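UPF0147 protein MMP1188 (Methanococcus maripaludis S2, PDB 2QZG) is of unknown function; it is a small, mainly helical archaeal protein of the UPF0147 family. Local coordinates at residues D29-A43 with Y64-T78. Sequence-based numbering, arbitrary orientation.
Sequences DTTVPRNIRAAADNA and YLDDISEDPNMPIHT
Ile36 wedges between Ile68 and Met74. With its CG1 anti to the carbonyl carbon (chi1 -67°), the ethyl branch runs into the angle between helix 54-68 and the loop after it. Ile36 CG1 meets Ile68 CG1 at 3.6 Å. Ile36 CD1 goes further and touches CG of Met74, a selenomethionine. Ile68 also lies against the methyl of Ala39, with Ala39 CB 3.8 Å from Ile68 CG1. One turn on, Tyr64 packs on Asn42. Asn42 CB sits over the centre of one ring face, a CH-pi contact 3.6 Å from the Tyr64 centroid. The short segments 34-43 and 64-68 run antiparallel at 161°, their axes 9.1 Å apart.

Polar bonds flank this apolar strip. Asn35 ND2 donates to Asp71 OD2 at 2.9 Å, from above the carboxylate plane. Beyond it, Pro33 CD lies 4.1 Å from Pro75 CD, ring against ring; each proline stands at the N-cap position of its helix. His77 NE2 donates a hydrogen bond to Asp29 OD2 at 2.9 Å. The bond lies in the imidazole plane and uses the syn side of the carboxylate. A water links the same OD2 to Thr78 OG1. Asp29 OD1 takes the Thr31 backbone N, an Asx turn, and the Thr31 hydroxyl. With an alanine here in place of Asp29, His77 NE2 would probably lose its acceptor, and the turn to Val32 would be less firmly held. Directed polar bonds thus tie the loop before each helix, 34-46 and 76-90, to the first turn of the other, while Ile36, Ala39 and Ile68, with the Tyr64-Asn42 CH-pi contact, join helices 34-46 and 54-68.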
ATOM      1  N   ASP C  29       5.635   6.399 -16.505  1.00 44.73           N
ATOM      2  CA  ASP C  29       6.982   5.894 -16.245  1.00 44.90           C
ATOM      3  C   ASP C  29       7.565   5.238 -17.498  1.00 45.71           C
ATOM      4  O   ASP C  29       7.141   4.163 -17.904  1.00 46.10           O
ATOM      5  CB  ASP C  29       6.949   4.917 -15.053  1.00 44.46           C
ATOM      6  CG  ASP C  29       8.319   4.417 -14.646  1.00 44.28           C
ATOM      7  OD1 ASP C  29       9.315   4.555 -15.406  1.00 42.58           O
ATOM      8  OD2 ASP C  29       8.397   3.850 -13.542  1.00 44.88           O
ATOM      9  N   THR C  30       8.547   5.900 -18.100  1.00 46.69           N
ATOM     10  CA  THR C  30       9.114   5.483 -19.393  1.00 47.38           C
ATOM     11  C   THR C  30      10.003   4.227 -19.332  1.00 47.54           C
ATOM     12  O   THR C  30      10.328   3.641 -20.373  1.00 47.45           O
ATOM     13  CB  THR C  30       9.923   6.625 -20.037  1.00 47.36           C
ATOM     14  OG1 THR C  30      11.010   6.978 -19.174  1.00 48.48           O
ATOM     15  CG2 THR C  30       9.040   7.863 -20.303  1.00 47.26           C
ATOM     16  N   THR C  31      10.406   3.825 -18.127  1.00 47.55           N
ATOM     17  CA  THR C  31      11.234   2.627 -17.946  1.00 47.48           C
ATOM     18  C   THR C  31      10.395   1.349 -17.936  1.00 47.70           C
ATOM     19  O   THR C  31      10.920   0.250 -17.732  1.00 47.94           O
ATOM     20  CB  THR C  31      12.038   2.676 -16.629  1.00 47.57           C
ATOM     21  OG1 THR C  31      11.135   2.779 -15.521  1.00 46.85           O
ATOM     22  CG2 THR C  31      13.017   3.847 -16.613  1.00 47.83           C
ATOM     23  N   VAL C  32       9.090   1.495 -18.143  1.00 47.99           N
ATOM     24  CA  VAL C  32       8.170   0.367 -18.049  1.00 48.09           C
ATOM     25  C   VAL C  32       7.685  -0.029 -19.446  1.00 48.28           C
ATOM     26  O   VAL C  32       7.381   0.850 -20.262  1.00 48.20           O
ATOM     27  CB  VAL C  32       6.978   0.674 -17.068  1.00 48.45           C
ATOM     28  CG1 VAL C  32       6.114  -0.556 -16.845  1.00 47.74           C
ATOM     29  CG2 VAL C  32       7.520   1.128 -15.729  1.00 46.89           C
ATOM     30  N   PRO C  33       7.674  -1.348 -19.753  1.00 48.08           N
ATOM     31  CA  PRO C  33       7.073  -1.800 -21.011  1.00 48.57           C
ATOM     32  C   PRO C  33       5.696  -1.165 -21.256  1.00 48.87           C
ATOM     33  O   PRO C  33       4.888  -1.008 -20.329  1.00 49.05           O
ATOM     34  CB  PRO C  33       6.946  -3.308 -20.808  1.00 48.30           C
ATOM     35  CG  PRO C  33       8.089  -3.652 -19.910  1.00 48.15           C
ATOM     36  CD  PRO C  33       8.247  -2.470 -18.983  1.00 48.20           C
ATOM     37  N   ARG C  34       5.444  -0.801 -22.500  1.00 49.28           N
ATOM     38  CA  ARG C  34       4.214  -0.127 -22.855  1.00 49.39           C
ATOM     39  C   ARG C  34       2.973  -0.938 -22.483  1.00 48.72           C
ATOM     40  O   ARG C  34       1.967  -0.360 -22.110  1.00 49.01           O
ATOM     41  CB  ARG C  34       4.226   0.288 -24.341  1.00 50.26           C
ATOM     42  CG  ARG C  34       5.274   1.349 -24.610  1.00 52.20           C
ATOM     43  CD  ARG C  34       5.149   1.988 -25.939  1.00 57.94           C
ATOM     44  NE  ARG C  34       4.242   3.127 -25.918  1.00 62.86           N
ATOM     45  CZ  ARG C  34       4.627   4.393 -25.820  1.00 63.17           C
ATOM     46  NH1 ARG C  34       5.918   4.708 -25.734  1.00 62.75           N
ATOM     47  NH2 ARG C  34       3.707   5.341 -25.798  1.00 64.32           N
ATOM     48  N   ASN C  35       3.045  -2.264 -22.558  1.00 47.83           N
ATOM     49  CA  ASN C  35       1.896  -3.095 -22.193  1.00 47.65           C
ATOM     50  C   ASN C  35       1.532  -3.033 -20.693  1.00 47.38           C
ATOM     51  O   ASN C  35       0.374  -3.171 -20.321  1.00 47.01           O
ATOM     52  CB  ASN C  35       2.089  -4.541 -22.653  1.00 47.47           C
ATOM     53  CG  ASN C  35       3.147  -5.273 -21.856  1.00 47.59           C
ATOM     54  OD1 ASN C  35       4.286  -4.815 -21.748  1.00 45.86           O
ATOM     55  ND2 ASN C  35       2.772  -6.420 -21.287  1.00 46.22           N
ATOM     56  N   ILE C  36       2.525  -2.794 -19.850  1.00 47.25           N
ATOM     57  CA  ILE C  36       2.319  -2.743 -18.404  1.00 47.37           C
ATOM     58  C   ILE C  36       1.809  -1.356 -17.996  1.00 47.02           C
ATOM     59  O   ILE C  36       0.937  -1.232 -17.130  1.00 47.83           O
ATOM     60  CB  ILE C  36       3.599  -3.128 -17.629  1.00 46.94           C
ATOM     61  CG1 ILE C  36       3.933  -4.598 -17.863  1.00 48.52           C
ATOM     62  CG2 ILE C  36       3.438  -2.854 -16.128  1.00 48.23           C
ATOM     63  CD1 ILE C  36       5.411  -4.946 -17.667  1.00 49.91           C
ATOM     64  N   ARG C  37       2.390  -0.331 -18.594  1.00 46.47           N
ATOM     65  CA  ARG C  37       1.869   1.027 -18.543  1.00 46.34           C
ATOM     66  C   ARG C  37       0.402   1.130 -19.025  1.00 46.40           C
ATOM     67  O   ARG C  37      -0.396   1.870 -18.437  1.00 45.78           O
ATOM     68  CB  ARG C  37       2.756   1.940 -19.394  1.00 46.34           C
ATOM     69  CG  ARG C  37       4.217   2.038 -18.931  1.00 44.42           C
ATOM     70  CD  ARG C  37       5.086   2.793 -19.969  1.00 47.60           C
ATOM     71  NE  ARG C  37       4.665   4.183 -20.105  1.00 51.11           N
ATOM     72  CZ  ARG C  37       5.146   5.068 -20.976  1.00 50.91           C
ATOM     73  NH1 ARG C  37       6.098   4.749 -21.850  1.00 51.34           N
ATOM     74  NH2 ARG C  37       4.657   6.294 -20.966  1.00 50.02           N
ATOM     75  N   ALA C  38       0.064   0.433 -20.119  1.00 46.02           N
ATOM     76  CA  ALA C  38      -1.329   0.396 -20.601  1.00 45.56           C
ATOM     77  C   ALA C  38      -2.254  -0.321 -19.609  1.00 45.65           C
ATOM     78  O   ALA C  38      -3.376   0.136 -19.366  1.00 46.00           O
ATOM     79  CB  ALA C  38      -1.425  -0.228 -21.986  1.00 45.32           C
ATOM     80  N   ALA C  39      -1.768  -1.417 -19.018  1.00 44.96           N
ATOM     81  CA  ALA C  39      -2.498  -2.141 -17.971  1.00 44.65           C
ATOM     82  C   ALA C  39      -2.811  -1.269 -16.751  1.00 44.46           C
ATOM     83  O   ALA C  39      -3.896  -1.378 -16.164  1.00 43.81           O
ATOM     84  CB  ALA C  39      -1.744  -3.392 -17.538  1.00 44.63           C
ATOM     85  N   ALA C  40      -1.867  -0.415 -16.379  1.00 44.48           N
ATOM     86  CA  ALA C  40      -2.052   0.497 -15.261  1.00 45.22           C
ATOM     87  C   ALA C  40      -3.043   1.632 -15.607  1.00 45.56           C
ATOM     88  O   ALA C  40      -3.716   2.194 -14.734  1.00 45.19           O
ATOM     89  CB  ALA C  40      -0.716   1.060 -14.827  1.00 45.42           C
ATOM     90  N   ASP C  41      -3.145   1.958 -16.886  1.00 45.54           N
ATOM     91  CA  ASP C  41      -4.135   2.944 -17.307  1.00 45.99           C
ATOM     92  C   ASP C  41      -5.518   2.306 -17.369  1.00 45.51           C
ATOM     93  O   ASP C  41      -6.519   2.898 -16.945  1.00 45.36           O
ATOM     94  CB  ASP C  41      -3.734   3.592 -18.621  1.00 45.92           C
ATOM     95  CG  ASP C  41      -4.155   5.034 -18.675  1.00 48.49           C
ATOM     96  OD1 ASP C  41      -4.205   5.655 -17.586  1.00 50.80           O
ATOM     97  OD2 ASP C  41      -4.465   5.541 -19.777  1.00 48.46           O
ATOM     98  N   ASN C  42      -5.543   1.063 -17.832  1.00 45.11           N
ATOM     99  CA  ASN C  42      -6.757   0.260 -17.840  1.00 44.97           C
ATOM    100  C   ASN C  42      -7.357   0.101 -16.447  1.00 44.24           C
ATOM    101  O   ASN C  42      -8.577   0.233 -16.246  1.00 42.57           O
ATOM    102  CB  ASN C  42      -6.458  -1.093 -18.476  1.00 45.39           C
ATOM    103  CG  ASN C  42      -6.144  -0.978 -19.963  1.00 46.12           C
ATOM    104  OD1 ASN C  42      -6.421   0.048 -20.587  1.00 46.64           O
ATOM    105  ND2 ASN C  42      -5.565  -2.026 -20.531  1.00 44.85           N
ATOM    106  N   ALA C  43      -6.486  -0.167 -15.478  1.00 44.61           N
ATOM    107  CA  ALA C  43      -6.899  -0.318 -14.081  1.00 44.49           C
ATOM    108  C   ALA C  43      -7.449   1.002 -13.542  1.00 45.08           C
ATOM    109  O   ALA C  43      -8.496   1.041 -12.870  1.00 45.69           O
ATOM    110  CB  ALA C  43      -5.719  -0.776 -13.248  1.00 44.38           C
ATOM    111  N   TYR C  64      -6.875  -6.349 -13.877  1.00 46.35           N
ATOM    112  CA  TYR C  64      -5.915  -5.802 -14.853  1.00 46.29           C
ATOM    113  C   TYR C  64      -4.471  -5.933 -14.375  1.00 46.29           C
ATOM    114  O   TYR C  64      -3.595  -6.322 -15.128  1.00 46.02           O
ATOM    115  CB  TYR C  64      -6.202  -4.328 -15.167  1.00 45.69           C
ATOM    116  CG  TYR C  64      -7.279  -4.113 -16.205  1.00 46.24           C
ATOM    117  CD1 TYR C  64      -7.088  -4.508 -17.537  1.00 45.83           C
ATOM    118  CD2 TYR C  64      -8.494  -3.516 -15.863  1.00 45.20           C
ATOM    119  CE1 TYR C  64      -8.092  -4.309 -18.507  1.00 46.41           C
ATOM    120  CE2 TYR C  64      -9.504  -3.318 -16.825  1.00 46.04           C
ATOM    121  CZ  TYR C  64      -9.294  -3.716 -18.139  1.00 45.71           C
ATOM    122  OH  TYR C  64     -10.289  -3.519 -19.083  1.00 48.52           O
ATOM    123  N   LEU C  65      -4.247  -5.611 -13.108  1.00 46.74           N
ATOM    124  CA  LEU C  65      -2.910  -5.612 -12.528  1.00 47.27           C
ATOM    125  C   LEU C  65      -2.406  -7.018 -12.256  1.00 47.92           C
ATOM    126  O   LEU C  65      -1.228  -7.310 -12.491  1.00 48.75           O
ATOM    127  CB  LEU C  65      -2.886  -4.758 -11.251  1.00 46.72           C
ATOM    128  CG  LEU C  65      -3.108  -3.263 -11.516  1.00 46.86           C
ATOM    129  CD1 LEU C  65      -3.281  -2.511 -10.200  1.00 47.93           C
ATOM    130  CD2 LEU C  65      -1.974  -2.651 -12.372  1.00 45.61           C
ATOM    131  N   ASP C  66      -3.295  -7.895 -11.784  1.00 48.42           N
ATOM    132  CA  ASP C  66      -2.932  -9.309 -11.542  1.00 48.96           C
ATOM    133  C   ASP C  66      -2.605 -10.034 -12.840  1.00 48.66           C
ATOM    134  O   ASP C  66      -1.703 -10.857 -12.873  1.00 48.74           O
ATOM    135  CB  ASP C  66      -4.051 -10.062 -10.821  1.00 49.10           C
ATOM    136  CG  ASP C  66      -4.075  -9.802  -9.333  1.00 50.91           C
ATOM    137  OD1 ASP C  66      -3.219  -9.049  -8.808  1.00 53.33           O
ATOM    138  OD2 ASP C  66      -4.967 -10.369  -8.665  1.00 53.96           O
ATOM    139  N   ASP C  67      -3.349  -9.731 -13.902  1.00 48.55           N
ATOM    140  CA  ASP C  67      -3.103 -10.326 -15.218  1.00 48.48           C
ATOM    141  C   ASP C  67      -1.736  -9.932 -15.772  1.00 47.91           C
ATOM    142  O   ASP C  67      -1.080 -10.725 -16.440  1.00 48.13           O
ATOM    143  CB  ASP C  67      -4.192  -9.908 -16.223  1.00 48.72           C
ATOM    144  CG  ASP C  67      -5.548 -10.561 -15.949  1.00 49.98           C
ATOM    145  OD1 ASP C  67      -5.753 -11.165 -14.852  1.00 49.77           O
ATOM    146  OD2 ASP C  67      -6.418 -10.449 -16.847  1.00 48.34           O
ATOM    147  N   ILE C  68      -1.323  -8.698 -15.510  1.00 47.42           N
ATOM    148  CA  ILE C  68      -0.066  -8.172 -16.050  1.00 47.29           C
ATOM    149  C   ILE C  68       1.126  -8.521 -15.151  1.00 47.60           C
ATOM    150  O   ILE C  68       2.278  -8.358 -15.544  1.00 47.55           O
ATOM    151  CB  ILE C  68      -0.161  -6.638 -16.327  1.00 46.92           C
ATOM    152  CG1 ILE C  68       0.727  -6.241 -17.507  1.00 46.46           C
ATOM    153  CG2 ILE C  68       0.132  -5.808 -15.070  1.00 47.10           C
ATOM    154  CD1 ILE C  68       0.100  -6.490 -18.873  1.00 44.66           C
ATOM    155  N   SER C  69       0.825  -9.028 -13.958  1.00 48.08           N
ATOM    156  CA  SER C  69       1.823  -9.384 -12.953  1.00 48.43           C
ATOM    157  C   SER C  69       2.630 -10.594 -13.366  1.00 48.47           C
ATOM    158  O   SER C  69       3.732 -10.805 -12.867  1.00 48.68           O
ATOM    159  CB  SER C  69       1.144  -9.670 -11.605  1.00 48.55           C
ATOM    160  OG  SER C  69       0.654 -11.013 -11.545  1.00 49.06           O
ATOM    161  N   GLU C  70       2.068 -11.387 -14.273  1.00 48.55           N
ATOM    162  CA  GLU C  70       2.706 -12.610 -14.739  1.00 48.76           C
ATOM    163  C   GLU C  70       3.620 -12.341 -15.947  1.00 48.25           C
ATOM    164  O   GLU C  70       4.222 -13.261 -16.510  1.00 48.06           O
ATOM    165  CB  GLU C  70       1.644 -13.666 -15.059  1.00 49.11           C
ATOM    166  CG  GLU C  70       2.073 -15.109 -14.740  1.00 50.32           C
ATOM    167  CD  GLU C  70       2.033 -15.434 -13.249  1.00 51.48           C
ATOM    168  OE1 GLU C  70       1.241 -14.802 -12.508  1.00 52.79           O
ATOM    169  OE2 GLU C  70       2.791 -16.327 -12.819  1.00 51.54           O
ATOM    170  N   ASP C  71       3.711 -11.063 -16.322  1.00 47.65           N
ATOM    171  CA  ASP C  71       4.598 -10.592 -17.385  1.00 46.75           C
ATOM    172  C   ASP C  71       6.053 -10.727 -16.924  1.00 46.16           C
ATOM    173  O   ASP C  71       6.433 -10.161 -15.899  1.00 45.87           O
ATOM    174  CB  ASP C  71       4.280  -9.130 -17.723  1.00 46.49           C
ATOM    175  CG  ASP C  71       4.659  -8.754 -19.141  1.00 46.14           C
ATOM    176  OD1 ASP C  71       5.822  -8.354 -19.366  1.00 46.26           O
ATOM    177  OD2 ASP C  71       3.783  -8.833 -20.030  1.00 44.70           O
ATOM    178  N   PRO C  72       6.874 -11.470 -17.684  1.00 45.65           N
ATOM    179  CA  PRO C  72       8.264 -11.684 -17.262  1.00 45.60           C
ATOM    180  C   PRO C  72       9.148 -10.431 -17.365  1.00 45.43           C
ATOM    181  O   PRO C  72      10.224 -10.390 -16.743  1.00 45.45           O
ATOM    182  CB  PRO C  72       8.759 -12.779 -18.218  1.00 45.25           C
ATOM    183  CG  PRO C  72       7.925 -12.625 -19.438  1.00 45.36           C
ATOM    184  CD  PRO C  72       6.570 -12.145 -18.961  1.00 45.88           C
ATOM    185  N   ASN C  73       8.696  -9.435 -18.136  1.00 44.95           N
ATOM    186  CA  ASN C  73       9.472  -8.213 -18.376  1.00 44.83           C
ATOM    187  C   ASN C  73       9.266  -7.104 -17.354  1.00 45.38           C
ATOM    188  O   ASN C  73       9.805  -6.003 -17.483  1.00 45.32           O
ATOM    189  CB  ASN C  73       9.212  -7.672 -19.783  1.00 44.28           C
ATOM    190  CG  ASN C  73      10.378  -7.930 -20.726  1.00 43.70           C
ATOM    191  OD1 ASN C  73      11.171  -8.851 -20.519  1.00 40.80           O
ATOM    192  ND2 ASN C  73      10.501  -7.098 -21.751  1.00 42.89           N
HETATM  193  N   MSE C  74       8.499  -7.386 -16.321  1.00 45.94           N
HETATM  194  CA  MSE C  74       8.210  -6.317 -15.390  1.00 47.76           C
HETATM  195  C   MSE C  74       9.341  -5.940 -14.441  1.00 45.49           C
HETATM  196  O   MSE C  74       9.940  -6.815 -13.802  1.00 44.92           O
HETATM  197  CB  MSE C  74       6.962  -6.591 -14.616  1.00 47.60           C
HETATM  198  CG  MSE C  74       6.381  -5.280 -14.194  1.00 50.55           C
HETATM  199 SE   MSE C  74       5.212  -5.645 -12.857  1.00 56.18          SE
HETATM  200  CE  MSE C  74       3.674  -6.154 -13.936  1.00 50.30           C
ATOM    201  N   PRO C  75       9.630  -4.628 -14.355  1.00 44.54           N
ATOM    202  CA  PRO C  75      10.723  -4.116 -13.535  1.00 43.64           C
ATOM    203  C   PRO C  75      10.422  -4.282 -12.060  1.00 43.14           C
ATOM    204  O   PRO C  75       9.260  -4.217 -11.663  1.00 42.05           O
ATOM    205  CB  PRO C  75      10.770  -2.626 -13.886  1.00 43.71           C
ATOM    206  CG  PRO C  75       9.944  -2.470 -15.165  1.00 44.30           C
ATOM    207  CD  PRO C  75       8.921  -3.547 -15.074  1.00 44.22           C
ATOM    208  N   ILE C  76      11.468  -4.497 -11.265  1.00 42.52           N
ATOM    209  CA  ILE C  76      11.335  -4.683  -9.815  1.00 42.39           C
ATOM    210  C   ILE C  76      10.548  -3.539  -9.163  1.00 42.09           C
ATOM    211  O   ILE C  76       9.579  -3.796  -8.431  1.00 41.91           O
ATOM    212  CB  ILE C  76      12.717  -4.909  -9.117  1.00 42.11           C
ATOM    213  CG1 ILE C  76      13.353  -6.200  -9.637  1.00 42.53           C
ATOM    214  CG2 ILE C  76      12.547  -4.939  -7.589  1.00 42.86           C
ATOM    215  CD1 ILE C  76      14.716  -6.590  -9.010  1.00 42.65           C
ATOM    216  N   HIS C  77      10.932  -2.291  -9.471  1.00 41.62           N
ATOM    217  CA  HIS C  77      10.309  -1.113  -8.873  1.00 41.20           C
ATOM    218  C   HIS C  77       8.811  -1.050  -9.154  1.00 40.99           C
ATOM    219  O   HIS C  77       8.009  -0.750  -8.271  1.00 40.84           O
ATOM    220  CB  HIS C  77      11.035   0.188  -9.277  1.00 41.71           C
ATOM    221  CG  HIS C  77      10.727   0.683 -10.661  1.00 42.25           C
ATOM    222  ND1 HIS C  77      11.273   0.118 -11.792  1.00 42.11           N
ATOM    223  CD2 HIS C  77       9.960   1.717 -11.095  1.00 42.92           C
ATOM    224  CE1 HIS C  77      10.840   0.766 -12.863  1.00 41.45           C
ATOM    225  NE2 HIS C  77      10.052   1.747 -12.468  1.00 41.88           N
ATOM    226  N   THR C  78       8.435  -1.354 -10.388  1.00 40.25           N
ATOM    227  CA  THR C  78       7.042  -1.406 -10.752  1.00 39.50           C
ATOM    228  C   THR C  78       6.296  -2.499  -9.984  1.00 39.24           C
ATOM    229  O   THR C  78       5.185  -2.280  -9.525  1.00 38.18           O
ATOM    230  CB  THR C  78       6.895  -1.601 -12.253  1.00 39.67           C
ATOM    231  OG1 THR C  78       7.788  -0.700 -12.915  1.00 40.42           O
ATOM    232  CG2 THR C  78       5.456  -1.291 -12.698  1.00 37.77           C
TER
HETATM  233  O   HOH W   1       6.610   1.651 -12.730  1.00 39.21           O